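NMB1025 protein (Neisseria meningitidis serogroup B, PDB 3KJK) is a trimeric member of the RutC (YjgF/YER057c/UK114) family whose own function is not established, and which may act as an enamine or imine deaminase like some relatives. Local coordinates at residues V72-D77 and R113-I118. Numbering follows the deposited sequence.
Sequences VIYLRD and RVEIKI
Ile73 and Ile116 lie side by side as a non-hydrogen-bonded antiparallel pair, joining 68-75 and 114-121, neighbouring inner strands of the mixed sheet of this YjgF-like α+β fold. Ile73 CG2, anti to the backbone N (chi1 -55° for CG1), sits 3.9 Å from Ile116 CG1 and equally near Val114 CG2. Leu75 comes in at a slant, its CD2 branch 3.8 Å from Val114 CG2. This tight apolar layer packs under helices 43-60 and 81-91, where Ile116 meets Val50 and Ile54, and Ile73 meets Met84 and Trp88. The other face, with Val72, Tyr74, Glu115 and Lys117, turns to the trimer interface: Lys117 NZ forms a salt bridge with Asp70 of the second subunit, and Val72 CG1 lies 3.5 Å above the plane of the Tyr74 ring, toward its rim. Val72 and Lys117 exchange two backbone hydrogen bonds, as do Tyr74 and Glu115. Beyond Leu75 the ladder frays into a looser, partly exposed end. There Arg113 bends at chi3 (65°) and pairs with Asp80, while Asp77, its OD2 bonded to Gly79 N, keeps OD1 4.2 Å from Arg113 NH1, too far for a salt bridge. Arg76 N still bonds to Arg113 O at 3.0 Å, but from 52° out of the carbonyl plane; a water links that same oxygen to Asp77 N, 2.7 Å from each.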
# COMPACT_ATOMS: atom_id res chain seq x y z
N VAL A 72 7.03 0.44 0.87
CA VAL A 72 6.69 -0.99 0.92
C VAL A 72 7.68 -1.71 0.03
O VAL A 72 7.83 -1.37 -1.13
CB VAL A 72 5.25 -1.28 0.43
CG1 VAL A 72 4.98 -2.78 0.45
CG2 VAL A 72 4.23 -0.52 1.28
N ILE A 73 8.36 -2.70 0.60
CA ILE A 73 9.39 -3.44 -0.13
C ILE A 73 8.95 -4.88 -0.38
O ILE A 73 8.80 -5.66 0.57
CB ILE A 73 10.74 -3.41 0.62
CG1 ILE A 73 11.15 -1.96 0.91
CG2 ILE A 73 11.84 -4.17 -0.19
CD1 ILE A 73 12.30 -1.82 1.88
N TYR A 74 8.72 -5.22 -1.64
CA TYR A 74 8.35 -6.58 -2.03
C TYR A 74 9.59 -7.31 -2.49
O TYR A 74 10.28 -6.85 -3.41
CB TYR A 74 7.34 -6.57 -3.18
CG TYR A 74 6.10 -5.74 -2.93
CD1 TYR A 74 5.02 -6.27 -2.23
CD2 TYR A 74 6.02 -4.43 -3.40
CE1 TYR A 74 3.88 -5.50 -2.00
CE2 TYR A 74 4.88 -3.66 -3.19
CZ TYR A 74 3.81 -4.20 -2.49
OH TYR A 74 2.69 -3.44 -2.27
N LEU A 75 9.87 -8.44 -1.87
CA LEU A 75 10.97 -9.30 -2.28
C LEU A 75 10.41 -10.56 -2.93
O LEU A 75 9.47 -11.16 -2.41
CB LEU A 75 11.82 -9.69 -1.06
CG LEU A 75 12.61 -8.63 -0.30
CD1 LEU A 75 13.25 -9.29 0.92
CD2 LEU A 75 13.67 -7.99 -1.18
N ARG A 76 11.00 -10.96 -4.05
CA ARG A 76 10.66 -12.25 -4.65
C ARG A 76 10.88 -13.41 -3.66
O ARG A 76 10.03 -14.29 -3.50
CB ARG A 76 11.48 -12.50 -5.93
CG ARG A 76 11.24 -13.87 -6.55
CD ARG A 76 12.06 -14.09 -7.83
NE ARG A 76 11.75 -15.38 -8.44
CZ ARG A 76 10.68 -15.65 -9.19
NH1 ARG A 76 9.78 -14.70 -9.44
NH2 ARG A 76 10.51 -16.87 -9.68
N ASP A 77 12.03 -13.37 -2.99
CA ASP A 77 12.40 -14.42 -2.06
C ASP A 77 12.90 -13.76 -0.79
O ASP A 77 13.90 -13.05 -0.81
CB ASP A 77 13.48 -15.30 -2.69
CG ASP A 77 13.80 -16.54 -1.86
OD1 ASP A 77 14.25 -17.54 -2.45
OD2 ASP A 77 13.62 -16.51 -0.63
N ARG A 113 14.21 -9.37 -8.19
CA ARG A 113 14.28 -9.85 -6.82
C ARG A 113 13.65 -8.89 -5.82
O ARG A 113 13.34 -9.28 -4.69
CB ARG A 113 15.74 -10.15 -6.45
CG ARG A 113 16.43 -11.08 -7.45
CD ARG A 113 17.55 -11.93 -6.84
NE ARG A 113 17.06 -12.89 -5.84
CZ ARG A 113 16.48 -14.06 -6.12
NH1 ARG A 113 16.08 -14.84 -5.13
NH2 ARG A 113 16.29 -14.46 -7.37
N VAL A 114 13.44 -7.65 -6.24
CA VAL A 114 12.98 -6.59 -5.34
C VAL A 114 12.20 -5.51 -6.07
O VAL A 114 12.56 -5.11 -7.18
CB VAL A 114 14.17 -5.97 -4.55
CG1 VAL A 114 15.17 -5.29 -5.49
CG2 VAL A 114 13.67 -5.00 -3.49
N GLU A 115 11.11 -5.06 -5.46
CA GLU A 115 10.33 -3.92 -5.93
C GLU A 115 10.01 -3.06 -4.73
O GLU A 115 9.61 -3.58 -3.68
CB GLU A 115 9.04 -4.37 -6.62
CG GLU A 115 8.14 -3.23 -7.10
CD GLU A 115 7.09 -3.67 -8.12
OE1 GLU A 115 7.05 -4.86 -8.49
OE2 GLU A 115 6.31 -2.81 -8.57
N ILE A 116 10.18 -1.75 -4.87
CA ILE A 116 9.95 -0.82 -3.77
C ILE A 116 8.92 0.23 -4.18
O ILE A 116 9.02 0.82 -5.26
CB ILE A 116 11.28 -0.18 -3.29
CG1 ILE A 116 12.22 -1.29 -2.77
CG2 ILE A 116 11.02 0.87 -2.21
CD1 ILE A 116 13.56 -0.81 -2.22
N LYS A 117 7.92 0.44 -3.32
CA LYS A 117 6.83 1.38 -3.58
C LYS A 117 6.83 2.53 -2.57
O LYS A 117 6.66 2.31 -1.37
CB LYS A 117 5.48 0.66 -3.54
CG LYS A 117 4.29 1.58 -3.75
CD LYS A 117 2.98 0.89 -3.42
CE LYS A 117 1.92 1.91 -2.99
NZ LYS A 117 1.86 3.08 -3.91
N ILE A 118 6.98 3.75 -3.08
CA ILE A 118 7.23 4.93 -2.24
C ILE A 118 6.06 5.92 -2.22
O ILE A 118 5.46 6.21 -3.25
CB ILE A 118 8.51 5.67 -2.71
CG1 ILE A 118 9.76 4.82 -2.47
CG2 ILE A 118 8.64 7.06 -2.05
CD1 ILE A 118 10.22 4.70 -1.01
O HOH W 1 13.99 -11.68 -3.64